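Local coordinates for Endonuclease/exonuclease/phosphatase (Beutenbergia cavernae DSM 12333, PDB 4RUW), which is a zinc-containing member of the endonuclease/exonuclease/phosphatase family, pairing a DNase I-like domain with a C-terminal immunoglobulin-like domain, at residues G234-T240 / D292-Y297; T266-V270 / V324-L328; R338-E344 / A432-L438; N252-S256 / G346-W350. All blocks are in the same frame, centred on the assembly; numbering follows the deposited sequence.

Contact 1 (G234-T240 / D292-Y297)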
loop_
_atom_site.group_PDB
_atom_site.type_symbol
_atom_site.label_atom_id
_atom_site.label_comp_id
_atom_site.label_asym_id
_atom_site.label_seq_id
_atom_site.Cartn_x
_atom_site.Cartn_y
_atom_site.Cartn_z
ATOM N N GLY A 234 -3.227 3.468 1.198
ATOM C CA GLY A 234 -3.955 3.740 2.416
ATOM C C GLY A 234 -3.526 2.873 3.568
ATOM O O GLY A 234 -2.545 2.123 3.495
ATOM N N ASP A 235 -4.283 2.991 4.646
ATOM C CA ASP A 235 -4.055 2.238 5.862
ATOM C C ASP A 235 -4.746 0.887 5.705
ATOM O O ASP A 235 -5.948 0.749 5.938
ATOM C CB ASP A 235 -4.644 3.035 7.027
ATOM C CG ASP A 235 -4.443 2.372 8.376
ATOM O OD1 ASP A 235 -3.938 1.228 8.444
ATOM O OD2 ASP A 235 -4.817 3.017 9.391
ATOM N N LEU A 236 -3.980 -0.110 5.278
ATOM C CA LEU A 236 -4.546 -1.435 5.084
ATOM C C LEU A 236 -4.666 -2.205 6.391
ATOM O O LEU A 236 -5.313 -3.251 6.436
ATOM C CB LEU A 236 -3.743 -2.233 4.059
ATOM C CG LEU A 236 -3.621 -1.578 2.681
ATOM C CD1 LEU A 236 -2.898 -2.502 1.723
ATOM C CD2 LEU A 236 -4.987 -1.159 2.125
ATOM N N ASN A 237 -4.036 -1.691 7.452
ATOM C CA ASN A 237 -4.182 -2.286 8.781
ATOM C C ASN A 237 -3.677 -3.724 8.872
ATOM O O ASN A 237 -4.103 -4.487 9.745
ATOM C CB ASN A 237 -5.635 -2.197 9.270
ATOM C CG ASN A 237 -5.864 -1.038 10.210
ATOM O OD1 ASN A 237 -5.034 -0.756 11.077
ATOM N ND2 ASN A 237 -6.999 -0.362 10.057
ATOM N N ILE A 238 -2.775 -4.089 7.965
ATOM C CA ILE A 238 -2.145 -5.400 7.991
ATOM C C ILE A 238 -0.642 -5.231 7.907
ATOM O O ILE A 238 -0.156 -4.348 7.200
ATOM C CB ILE A 238 -2.647 -6.316 6.829
ATOM C CG1 ILE A 238 -2.327 -5.714 5.453
ATOM C CG2 ILE A 238 -4.129 -6.597 6.989
ATOM C CD1 ILE A 238 -2.672 -6.645 4.290
ATOM N N TRP A 239 0.092 -6.062 8.641
ATOM C CA TRP A 239 1.516 -6.213 8.393
ATOM C C TRP A 239 1.700 -7.005 7.099
ATOM O O TRP A 239 0.738 -7.536 6.539
ATOM C CB TRP A 239 2.181 -7.023 9.488
ATOM C CG TRP A 239 2.145 -6.492 10.882
ATOM C CD1 TRP A 239 1.497 -5.384 11.361
ATOM C CD2 TRP A 239 2.832 -7.074 11.988
ATOM N NE1 TRP A 239 1.743 -5.254 12.720
ATOM C CE2 TRP A 239 2.559 -6.283 13.120
ATOM C CE3 TRP A 239 3.647 -8.204 12.128
ATOM C CZ2 TRP A 239 3.075 -6.584 14.379
ATOM C CZ3 TRP A 239 4.157 -8.503 13.366
ATOM C CH2 TRP A 239 3.868 -7.700 14.482
ATOM N N THR A 240 2.940 -7.133 6.643
ATOM C CA THR A 240 3.205 -7.994 5.500
ATOM C C THR A 240 3.266 -9.474 5.876
ATOM O O THR A 240 3.106 -10.333 5.002
ATOM C CB THR A 240 4.497 -7.616 4.765
ATOM O OG1 THR A 240 5.586 -7.677 5.687
ATOM C CG2 THR A 240 4.398 -6.219 4.176
ATOM N N ASP A 292 7.894 -3.955 12.661
ATOM C CA ASP A 292 6.917 -4.669 11.849
ATOM C C ASP A 292 5.639 -3.864 11.613
ATOM O O ASP A 292 4.835 -4.221 10.748
ATOM C CB ASP A 292 6.553 -6.002 12.505
ATOM C CG ASP A 292 7.767 -6.846 12.795
ATOM O OD1 ASP A 292 8.571 -7.066 11.861
ATOM O OD2 ASP A 292 7.939 -7.263 13.960
ATOM N N ARG A 293 5.451 -2.786 12.376
ATOM C CA ARG A 293 4.202 -2.021 12.356
ATOM C C ARG A 293 4.133 -1.008 11.217
ATOM O O ARG A 293 3.896 0.190 11.417
ATOM C CB ARG A 293 3.929 -1.394 13.723
ATOM C CG ARG A 293 3.545 -2.442 14.756
ATOM C CD ARG A 293 3.169 -1.831 16.083
ATOM N NE ARG A 293 2.560 -2.839 16.939
ATOM C CZ ARG A 293 2.275 -2.660 18.221
ATOM N NH1 ARG A 293 2.560 -1.501 18.804
ATOM N NH2 ARG A 293 1.715 -3.645 18.914
ATOM N N ARG A 294 4.356 -1.522 10.011
ATOM C CA ARG A 294 4.193 -0.778 8.771
ATOM C C ARG A 294 2.872 -1.250 8.186
ATOM O O ARG A 294 2.769 -2.390 7.717
ATOM C CB ARG A 294 5.354 -1.077 7.820
ATOM C CG ARG A 294 5.306 -0.296 6.514
ATOM C CD ARG A 294 6.557 -0.510 5.690
ATOM N NE ARG A 294 6.640 -1.862 5.139
ATOM C CZ ARG A 294 6.255 -2.191 3.906
ATOM N NH1 ARG A 294 5.747 -1.273 3.088
ATOM N NH2 ARG A 294 6.384 -3.446 3.483
ATOM N N ILE A 295 1.857 -0.389 8.248
ATOM C CA ILE A 295 0.497 -0.787 7.889
ATOM C C ILE A 295 -0.155 0.187 6.912
ATOM O O ILE A 295 -1.309 -0.021 6.512
ATOM C CB ILE A 295 -0.400 -0.983 9.147
ATOM C CG1 ILE A 295 -0.510 0.315 9.953
ATOM C CG2 ILE A 295 0.110 -2.138 10.018
ATOM C CD1 ILE A 295 -1.523 0.237 11.082
ATOM N N ASP A 296 0.572 1.237 6.540
ATOM C CA ASP A 296 0.144 2.196 5.526
ATOM C C ASP A 296 1.031 1.950 4.315
ATOM O O ASP A 296 2.247 1.880 4.457
ATOM C CB ASP A 296 0.359 3.619 6.022
ATOM C CG ASP A 296 -0.506 3.972 7.227
ATOM O OD1 ASP A 296 -0.111 3.688 8.382
ATOM O OD2 ASP A 296 -1.580 4.580 7.026
ATOM N N TYR A 297 0.419 1.793 3.140
ATOM C CA TYR A 297 1.133 1.331 1.964
ATOM C C TYR A 297 0.836 2.182 0.738
ATOM O O TYR A 297 -0.244 2.774 0.615
ATOM C CB TYR A 297 0.690 -0.092 1.610
ATOM C CG TYR A 297 0.997 -1.170 2.617
ATOM C CD1 TYR A 297 2.131 -1.961 2.491
ATOM C CD2 TYR A 297 0.130 -1.434 3.665
ATOM C CE1 TYR A 297 2.403 -2.971 3.385
ATOM C CE2 TYR A 297 0.391 -2.447 4.565
ATOM C CZ TYR A 297 1.534 -3.210 4.423
ATOM O OH TYR A 297 1.808 -4.236 5.294
HETATM O O HOH W 1 0.445 -4.467 15.411
HETATM O O HOH W 2 4.355 -4.721 7.960
HETATM O O HOH W 3 7.590 -6.112 4.905
#
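W239 lies with one face of its indole over D292. Starting at CB, the side chain passes the D292 carbonyl, whose O sits 3.5 Å from W239 CG and remains over the pyrrole part of the ring. With CG turned back beside the backbone N (chi1 -62°), CD1 swings toward I295 and meets its CG2 at 3.8 Å, near the ring plane. NE1 is weakly bonded to a water that also takes a weak bond from R293 NE. Farther out, CE3, CZ3 and CH2 lie above D292 CB, a CH-pi contact of 3.6 Å from D292 CB to the centroid of the W239 six-membered ring. D292 OD1 forms a salt bridge with R401, while the rest of the carboxylate stays beside the six-membered ring. The segment G234-N237 has the Gly-Asp-x-Asn signature of DNase I-like proteins, a sequence that lies beside the central pocket in relatives. Here G234 gives and receives backbone bonds with Y297, and the ladder goes one pair further, to D235 with D296 in the non-hydrogen-bonded position. The next two amides, L236 N and N237 N, both lean weakly on I295 O. The Y297 side chain runs along the loop 236-240: CD2 packs at 3.8 Å against L236 CD1, and the hydroxyl donates from OH to I238 O over 2.7 Å, tilted 32° out of that carbonyl plane. T240 CG2 sits at the tyrosine edge, 3.4 Å from Y297 OH. One water accepts from T240 N and donates to the carbonyl O atoms of D292 and R294, while R294 sends its guanidinium to D265.

Contact 2 (T266-V270 / V324-L328)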
loop_
_atom_site.group_PDB
_atom_site.type_symbol
_atom_site.label_atom_id
_atom_site.label_comp_id
_atom_site.label_asym_id
_atom_site.label_seq_id
_atom_site.Cartn_x
_atom_site.Cartn_y
_atom_site.Cartn_z
ATOM N N THR A 266 5.597 -0.498 -2.890
ATOM C CA THR A 266 6.638 0.397 -3.373
ATOM C C THR A 266 7.729 0.653 -2.331
ATOM O O THR A 266 8.907 0.652 -2.670
ATOM C CB THR A 266 6.079 1.720 -3.939
ATOM O OG1 THR A 266 5.405 2.454 -2.912
ATOM C CG2 THR A 266 5.123 1.442 -5.115
ATOM N N TRP A 267 7.338 0.825 -1.068
ATOM C CA TRP A 267 8.322 1.034 -0.016
ATOM C C TRP A 267 9.373 -0.070 -0.022
ATOM O O TRP A 267 10.578 0.185 0.041
ATOM C CB TRP A 267 7.640 1.066 1.353
ATOM C CG TRP A 267 8.634 1.298 2.462
ATOM C CD1 TRP A 267 9.355 0.347 3.145
ATOM C CD2 TRP A 267 9.043 2.569 2.989
ATOM N NE1 TRP A 267 10.175 0.958 4.070
ATOM C CE2 TRP A 267 10.004 2.314 3.992
ATOM C CE3 TRP A 267 8.676 3.890 2.717
ATOM C CZ2 TRP A 267 10.614 3.342 4.708
ATOM C CZ3 TRP A 267 9.273 4.903 3.444
ATOM C CH2 TRP A 267 10.226 4.626 4.426
ATOM N N ARG A 268 8.902 -1.309 -0.100
ATOM C CA ARG A 268 9.753 -2.472 0.028
ATOM C C ARG A 268 10.690 -2.663 -1.171
ATOM O O ARG A 268 11.670 -3.394 -1.076
ATOM C CB ARG A 268 8.829 -3.669 0.211
ATOM C CG ARG A 268 9.454 -4.956 0.604
ATOM C CD ARG A 268 8.340 -5.970 0.809
ATOM N NE ARG A 268 8.863 -7.156 1.444
ATOM C CZ ARG A 268 8.115 -8.070 2.042
ATOM N NH1 ARG A 268 6.785 -7.950 2.065
ATOM N NH2 ARG A 268 8.708 -9.117 2.593
ATOM N N GLN A 269 10.406 -2.004 -2.292
ATOM C CA GLN A 269 11.300 -2.067 -3.446
ATOM C C GLN A 269 12.571 -1.259 -3.202
ATOM O O GLN A 269 13.639 -1.629 -3.690
ATOM C CB GLN A 269 10.627 -1.534 -4.715
ATOM C CG GLN A 269 9.278 -2.133 -5.056
ATOM C CD GLN A 269 9.295 -3.644 -5.105
ATOM O OE1 GLN A 269 9.985 -4.245 -5.925
ATOM N NE2 GLN A 269 8.519 -4.269 -4.226
ATOM N N VAL A 270 12.453 -0.151 -2.468
ATOM C CA VAL A 270 13.552 0.804 -2.361
ATOM C C VAL A 270 14.116 0.969 -0.956
ATOM O O VAL A 270 15.208 1.510 -0.801
ATOM C CB VAL A 270 13.176 2.209 -2.906
ATOM C CG1 VAL A 270 13.069 2.196 -4.423
ATOM C CG2 VAL A 270 11.912 2.745 -2.243
ATOM N N VAL A 324 3.483 8.433 4.367
ATOM C CA VAL A 324 4.408 7.688 3.515
ATOM C C VAL A 324 4.477 8.431 2.187
ATOM O O VAL A 324 3.441 8.690 1.561
ATOM C CB VAL A 324 3.924 6.234 3.285
ATOM C CG1 VAL A 324 4.858 5.502 2.331
ATOM C CG2 VAL A 324 3.796 5.491 4.609
ATOM N N VAL A 325 5.685 8.797 1.773
ATOM C CA VAL A 325 5.891 9.640 0.604
ATOM C C VAL A 325 6.767 8.920 -0.401
ATOM O O VAL A 325 7.945 8.687 -0.140
ATOM C CB VAL A 325 6.552 10.983 1.000
ATOM C CG1 VAL A 325 6.647 11.909 -0.210
ATOM C CG2 VAL A 325 5.789 11.643 2.150
HETATM N N MSE A 326 6.186 8.539 -1.532
HETATM C CA MSE A 326 6.890 7.718 -2.515
HETATM C C MSE A 326 7.130 8.471 -3.802
HETATM O O MSE A 326 6.239 9.161 -4.308
HETATM C CB MSE A 326 6.060 6.483 -2.860
HETATM C CG MSE A 326 5.699 5.600 -1.662
HETATM SE SE MSE A 326 7.231 4.961 -0.650
HETATM C CE MSE A 326 8.283 4.234 -2.117
ATOM N N ASP A 327 8.331 8.307 -4.348
ATOM C CA ASP A 327 8.681 8.866 -5.650
ATOM C C ASP A 327 8.698 7.723 -6.655
ATOM O O ASP A 327 9.506 6.790 -6.541
ATOM C CB ASP A 327 10.040 9.560 -5.585
ATOM C CG ASP A 327 9.985 10.869 -4.812
ATOM O OD1 ASP A 327 9.066 11.672 -5.054
ATOM O OD2 ASP A 327 10.855 11.097 -3.948
ATOM N N LEU A 328 7.784 7.794 -7.623
ATOM C CA LEU A 328 7.623 6.775 -8.651
ATOM C C LEU A 328 7.989 7.372 -10.001
ATOM O O LEU A 328 8.073 8.590 -10.149
ATOM C CB LEU A 328 6.170 6.292 -8.686
ATOM C CG LEU A 328 5.562 5.883 -7.339
ATOM C CD1 LEU A 328 4.110 5.451 -7.523
ATOM C CD2 LEU A 328 6.386 4.776 -6.681
#
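M326, present as selenomethionine, coils back on itself: chi1, chi2 and chi3 all lie near -60° (the last is -51°), and this tight bend lays SE and CE against the start of helix 266-270. W267 answers with CG anti to its own backbone N (chi1 -179°), which brings the CE3 edge of the indole to the strand. SE meets the rim of the indole close to the ring plane, 3.8 Å from W267 CE3, a Met-aromatic contact of the edge type. V324 CG1 approaches the same CE3 atom more loosely, at 4.2 Å. The M326 methyl is wedged between T266 and V270, with CE 3.5 Å from T266 OG1 and 3.9 Å from V270 CG2. Two residues farther along the strand, L328 CD2 touches T266 CG2 at 3.9 Å, the two side chains crossing at about a right angle. Strand 324-330 belongs to one sheet of the DNase I-like sandwich, and the helix follows edge strand 264-265 of the other; V298 and V306 also touch M326 here. No hydrogen bond crosses between the segments. T266 OG1 instead bonds to V298 O and W267 NE1 to D272 O, so helix and strand are probably held mainly by dispersion, with a polarisable selenium at the indole edge.

Contact 3 (R338-E344 / A432-L438)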
loop_
_atom_site.group_PDB
_atom_site.type_symbol
_atom_site.label_atom_id
_atom_site.label_comp_id
_atom_site.label_asym_id
_atom_site.label_seq_id
_atom_site.Cartn_x
_atom_site.Cartn_y
_atom_site.Cartn_z
ATOM N N ARG A 338 4.243 -10.916 -14.767
ATOM C CA ARG A 338 3.878 -12.189 -14.168
ATOM C C ARG A 338 4.409 -12.303 -12.749
ATOM O O ARG A 338 5.537 -11.899 -12.452
ATOM C CB ARG A 338 4.392 -13.358 -15.015
ATOM C CG ARG A 338 3.958 -14.727 -14.488
ATOM C CD ARG A 338 4.118 -15.814 -15.537
ATOM N NE ARG A 338 3.249 -15.576 -16.683
ATOM C CZ ARG A 338 2.017 -16.060 -16.800
ATOM N NH1 ARG A 338 1.298 -15.784 -17.875
ATOM N NH2 ARG A 338 1.504 -16.820 -15.841
ATOM N N THR A 339 3.582 -12.859 -11.876
ATOM C CA THR A 339 3.966 -13.183 -10.512
ATOM C C THR A 339 3.978 -14.689 -10.335
ATOM O O THR A 339 3.046 -15.379 -10.754
ATOM C CB THR A 339 2.961 -12.604 -9.516
ATOM O OG1 THR A 339 2.966 -11.181 -9.630
ATOM C CG2 THR A 339 3.314 -12.997 -8.084
ATOM N N VAL A 340 5.049 -15.200 -9.742
ATOM C CA VAL A 340 5.076 -16.586 -9.305
ATOM C C VAL A 340 5.317 -16.574 -7.797
ATOM O O VAL A 340 6.308 -16.020 -7.319
ATOM C CB VAL A 340 6.154 -17.413 -10.040
ATOM C CG1 VAL A 340 6.117 -18.854 -9.565
ATOM C CG2 VAL A 340 5.935 -17.338 -11.551
ATOM N N LEU A 341 4.376 -17.133 -7.044
ATOM C CA LEU A 341 4.490 -17.179 -5.592
ATOM C C LEU A 341 5.495 -18.239 -5.177
ATOM O O LEU A 341 5.716 -19.209 -5.903
ATOM C CB LEU A 341 3.135 -17.469 -4.954
ATOM C CG LEU A 341 2.028 -16.452 -5.233
ATOM C CD1 LEU A 341 0.734 -16.923 -4.606
ATOM C CD2 LEU A 341 2.416 -15.090 -4.688
ATOM N N ALA A 342 6.087 -18.044 -4.003
ATOM C CA ALA A 342 7.110 -18.948 -3.491
ATOM C C ALA A 342 6.632 -19.697 -2.257
ATOM O O ALA A 342 5.839 -19.175 -1.468
ATOM C CB ALA A 342 8.377 -18.165 -3.165
ATOM N N GLY A 343 7.132 -20.916 -2.085
ATOM C CA GLY A 343 6.771 -21.745 -0.948
ATOM C C GLY A 343 5.708 -22.762 -1.309
ATOM O O GLY A 343 5.001 -22.608 -2.300
ATOM N N GLU A 344 5.585 -23.796 -0.506
ATOM C CA GLU A 344 4.675 -24.886 -0.829
ATOM C C GLU A 344 3.238 -24.465 -1.028
ATOM O O GLU A 344 2.565 -24.986 -1.855
ATOM C CB GLU A 344 4.776 -25.992 0.210
ATOM C CG GLU A 344 4.559 -25.604 1.646
ATOM C CD GLU A 344 4.891 -26.745 2.621
ATOM O OE1 GLU A 344 5.091 -27.866 2.171
ATOM O OE2 GLU A 344 4.919 -26.505 3.830
ATOM N N ALA A 432 10.745 -25.856 -1.880
ATOM C CA ALA A 432 9.574 -25.743 -2.739
ATOM C C ALA A 432 9.979 -25.084 -4.042
ATOM O O ALA A 432 10.887 -24.258 -4.061
ATOM C CB ALA A 432 8.486 -24.925 -2.054
ATOM N N SER A 433 9.289 -25.440 -5.119
ATOM C CA SER A 433 9.536 -24.850 -6.423
ATOM C C SER A 433 8.228 -24.731 -7.191
ATOM O O SER A 433 7.385 -25.630 -7.145
ATOM C CB SER A 433 10.525 -25.704 -7.216
ATOM O OG SER A 433 10.681 -25.219 -8.539
ATOM N N ARG A 434 8.072 -23.622 -7.900
ATOM C CA ARG A 434 6.909 -23.374 -8.736
ATOM C C ARG A 434 7.410 -22.746 -10.031
ATOM O O ARG A 434 8.223 -21.812 -9.984
ATOM C CB ARG A 434 5.963 -22.428 -7.989
ATOM C CG ARG A 434 4.723 -22.036 -8.710
ATOM C CD ARG A 434 3.796 -21.245 -7.802
ATOM N NE ARG A 434 3.130 -22.097 -6.816
ATOM C CZ ARG A 434 3.476 -22.204 -5.534
ATOM N NH1 ARG A 434 4.494 -21.505 -5.040
ATOM N NH2 ARG A 434 2.791 -23.014 -4.734
ATOM N N THR A 435 6.932 -23.239 -11.166
ATOM C CA THR A 435 7.364 -22.730 -12.457
ATOM C C THR A 435 6.158 -22.457 -13.350
ATOM O O THR A 435 5.188 -23.227 -13.348
ATOM C CB THR A 435 8.308 -23.735 -13.171
ATOM O OG1 THR A 435 9.376 -24.094 -12.290
ATOM C CG2 THR A 435 8.883 -23.128 -14.450
ATOM N N GLU A 436 6.212 -21.353 -14.096
ATOM C CA GLU A 436 5.152 -21.001 -15.032
ATOM C C GLU A 436 5.783 -20.514 -16.335
ATOM O O GLU A 436 6.692 -19.675 -16.314
ATOM C CB GLU A 436 4.265 -19.896 -14.446
ATOM C CG GLU A 436 3.542 -20.292 -13.157
ATOM C CD GLU A 436 2.796 -19.143 -12.505
ATOM O OE1 GLU A 436 2.399 -18.201 -13.227
ATOM O OE2 GLU A 436 2.627 -19.180 -11.261
ATOM N N THR A 437 5.321 -21.036 -17.469
ATOM C CA THR A 437 5.772 -20.511 -18.756
ATOM C C THR A 437 5.213 -19.111 -18.970
ATOM O O THR A 437 4.201 -18.740 -18.381
ATOM C CB THR A 437 5.352 -21.408 -19.933
ATOM O OG1 THR A 437 3.964 -21.742 -19.811
ATOM C CG2 THR A 437 6.178 -22.681 -19.957
ATOM N N LEU A 438 5.890 -18.336 -19.811
ATOM C CA LEU A 438 5.476 -16.970 -20.097
ATOM C C LEU A 438 4.747 -16.889 -21.437
ATOM O O LEU A 438 4.419 -17.908 -22.051
ATOM C CB LEU A 438 6.700 -16.051 -20.155
ATOM C CG LEU A 438 7.754 -16.217 -19.066
ATOM C CD1 LEU A 438 8.974 -15.367 -19.374
ATOM C CD2 LEU A 438 7.185 -15.858 -17.705
HETATM O O HOH W 4 0.932 -16.340 -11.987
HETATM O O HOH W 5 2.014 -18.147 -8.445
#
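R434 NH1 is held between two carbonyls, L341 O at 2.7 Å and G343 O at 3.0 Å. The two are met differently: G343 O receives the N-H in its own carbonyl plane, whereas the donor stands well above the plane of L341 C=O, 64° out of it, away from the lone pairs. Strands 338-342 and 432-437 are edge strands of the two sheets of the immunoglobulin-like sandwich. They run nearly antiparallel (168°) with axes 7.2 Å apart and share no backbone bonds, so side chains and water close this side of the domain. The arginine bends at chi3 to turn its head along the opposite strand, and its aliphatic part packs on V340, with R434 CG 3.6 Å from V340 CG1. R434 NH2 adds a weak bond to G343 O. E436 stretches out beyond CG and puts its carboxylate over V340 CG2. One water joins T339 O to OE1 of this glutamate, and another takes the L341 N-H and donates to OE2, so two backbone polar groups of strand 338-342 reach the carboxylate through solvent. E436 OE1 also forms a salt bridge with R338 NH2 at 3.1 Å, lying almost in the guanidinium plane although the two flat groups are turned nearly perpendicular. Over a face of that guanidinium, T437 O stands 3.7 Å above the plane, while R338 CD touches L438 CD2 at 3.8 Å.

Contact 4 (N252-S256 / G346-W350)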
loop_
_atom_site.group_PDB
_atom_site.type_symbol
_atom_site.label_atom_id
_atom_site.label_comp_id
_atom_site.label_asym_id
_atom_site.label_seq_id
_atom_site.Cartn_x
_atom_site.Cartn_y
_atom_site.Cartn_z
ATOM N N ASN A 252 0.231 -13.066 5.547
ATOM C CA ASN A 252 0.949 -13.674 4.421
ATOM C C ASN A 252 0.002 -14.005 3.271
ATOM O O ASN A 252 0.313 -13.761 2.104
ATOM C CB ASN A 252 1.719 -14.926 4.840
ATOM C CG ASN A 252 3.002 -14.597 5.568
ATOM O OD1 ASN A 252 2.980 -14.244 6.745
ATOM N ND2 ASN A 252 4.129 -14.686 4.867
ATOM N N LEU A 253 -1.161 -14.552 3.599
ATOM C CA LEU A 253 -2.160 -14.869 2.597
ATOM C C LEU A 253 -2.595 -13.607 1.837
ATOM O O LEU A 253 -2.574 -13.565 0.608
ATOM C CB LEU A 253 -3.357 -15.547 3.263
ATOM C CG LEU A 253 -4.508 -15.942 2.343
ATOM C CD1 LEU A 253 -4.065 -16.977 1.314
ATOM C CD2 LEU A 253 -5.678 -16.455 3.170
HETATM N N MSE A 254 -2.961 -12.558 2.565
HETATM C CA MSE A 254 -3.411 -11.338 1.916
HETATM C C MSE A 254 -2.324 -10.723 1.037
HETATM O O MSE A 254 -2.604 -10.246 -0.065
HETATM C CB MSE A 254 -3.926 -10.343 2.959
HETATM C CG MSE A 254 -5.328 -10.696 3.467
HETATM SE SE MSE A 254 -6.152 -9.362 4.623
HETATM C CE MSE A 254 -5.505 -10.024 6.345
ATOM N N GLN A 255 -1.084 -10.724 1.517
ATOM C CA GLN A 255 -0.001 -10.176 0.707
ATOM C C GLN A 255 0.223 -10.991 -0.570
ATOM O O GLN A 255 0.559 -10.428 -1.613
ATOM C CB GLN A 255 1.285 -10.037 1.524
ATOM C CG GLN A 255 1.149 -9.074 2.699
ATOM C CD GLN A 255 1.251 -7.608 2.303
ATOM O OE1 GLN A 255 1.763 -7.268 1.233
ATOM N NE2 GLN A 255 0.792 -6.725 3.192
ATOM N N SER A 256 0.022 -12.306 -0.508
ATOM C CA SER A 256 0.152 -13.123 -1.706
ATOM C C SER A 256 -0.901 -12.721 -2.741
ATOM O O SER A 256 -0.609 -12.689 -3.928
ATOM C CB SER A 256 0.082 -14.623 -1.388
ATOM O OG SER A 256 -1.240 -15.085 -1.139
ATOM N N GLY A 346 2.552 -21.072 -1.427
ATOM C CA GLY A 346 2.617 -19.743 -2.012
ATOM C C GLY A 346 2.593 -18.617 -0.996
ATOM O O GLY A 346 2.216 -17.493 -1.337
ATOM N N LEU A 347 3.005 -18.912 0.238
ATOM C CA LEU A 347 2.911 -17.962 1.347
ATOM C C LEU A 347 4.252 -17.429 1.833
ATOM O O LEU A 347 4.302 -16.704 2.822
ATOM C CB LEU A 347 2.178 -18.597 2.529
ATOM C CG LEU A 347 0.740 -19.007 2.233
ATOM C CD1 LEU A 347 0.129 -19.708 3.436
ATOM C CD2 LEU A 347 -0.083 -17.796 1.854
ATOM N N ASP A 348 5.335 -17.770 1.146
ATOM C CA ASP A 348 6.658 -17.421 1.647
ATOM C C ASP A 348 7.316 -16.265 0.906
ATOM O O ASP A 348 8.451 -15.887 1.217
ATOM C CB ASP A 348 7.557 -18.650 1.629
ATOM C CG ASP A 348 7.073 -19.706 2.580
ATOM O OD1 ASP A 348 7.131 -19.448 3.796
ATOM O OD2 ASP A 348 6.606 -20.768 2.120
ATOM N N GLY A 349 6.603 -15.702 -0.061
ATOM C CA GLY A 349 7.133 -14.624 -0.867
ATOM C C GLY A 349 6.747 -14.789 -2.318
ATOM O O GLY A 349 5.785 -15.492 -2.641
ATOM N N TRP A 350 7.501 -14.158 -3.207
ATOM C CA TRP A 350 7.130 -14.148 -4.611
ATOM C C TRP A 350 8.242 -13.584 -5.475
ATOM O O TRP A 350 9.203 -12.969 -4.984
ATOM C CB TRP A 350 5.872 -13.291 -4.831
ATOM C CG TRP A 350 5.993 -11.900 -4.267
ATOM C CD1 TRP A 350 6.647 -10.840 -4.822
ATOM C CD2 TRP A 350 5.468 -11.437 -3.016
ATOM N NE1 TRP A 350 6.553 -9.741 -4.000
ATOM C CE2 TRP A 350 5.837 -10.079 -2.882
ATOM C CE3 TRP A 350 4.710 -12.037 -2.004
ATOM C CZ2 TRP A 350 5.470 -9.311 -1.778
ATOM C CZ3 TRP A 350 4.357 -11.275 -0.899
ATOM C CH2 TRP A 350 4.741 -9.927 -0.794
HETATM O O HOH W 6 3.133 -13.796 1.593
#
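G346 O meets the helix first, 3.6 Å from S256 CB; the glycine itself has positive phi, in the turn between strands 334-342 and 349-356. L347 follows and makes the widest contact. Its carbonyl O accepts from N252 ND2 at 2.9 Å, met nearly along the C=O axis (170°), though the oxygen sits 28° out of the amide plane of N252. The other end of that amide is fixed too, since N252 OD1 takes the backbone N-H of D242. The leucine side chain lies against the helix backbone, with L347 CD2 3.7 Å from L253 CA and 4.1 Å from L253 CD1. Beside it, S256 OG turns in to L253 O at 2.7 Å, using a lone pair in the carbonyl plane, so the serine hydroxyl donates within its own helix. Past D348, which turns away to a salt bridge with R369, and G349, the chain reaches W350. Its CG sits between the backbone N and the carbonyl carbon (chi1 53°), which carries the far corner of the indole to the helix: CZ3 approaches Q255 CB at 4.1 Å. Helix 251-260 of the DNase I-like domain thus docks on a beta hairpin of the immunoglobulin-like domain, an interdomain interface.

Contacts 1 and 2 are built within the DNase I-like domain, contact 3 within the immunoglobulin-like domain, and contact 4 joins the two. Contacts 1 and 2, with centres 14 Å apart, touch where R294 NH1 comes 3.5 Å from W267 CB. Q255 carries contact 4 to contact 1, its CG lying 3.3 Å from T240 O. Contacts 3 and 4 share the hairpin of strands 334-342 and 349-356, where A342 N probably bonds to G349 O (2.9 Å). Contacts 1 and 3 stay about 11 Å apart at their nearest atoms. The zinc ion is bound by H98, D100, H107 and H137, none of which belongs to these segments.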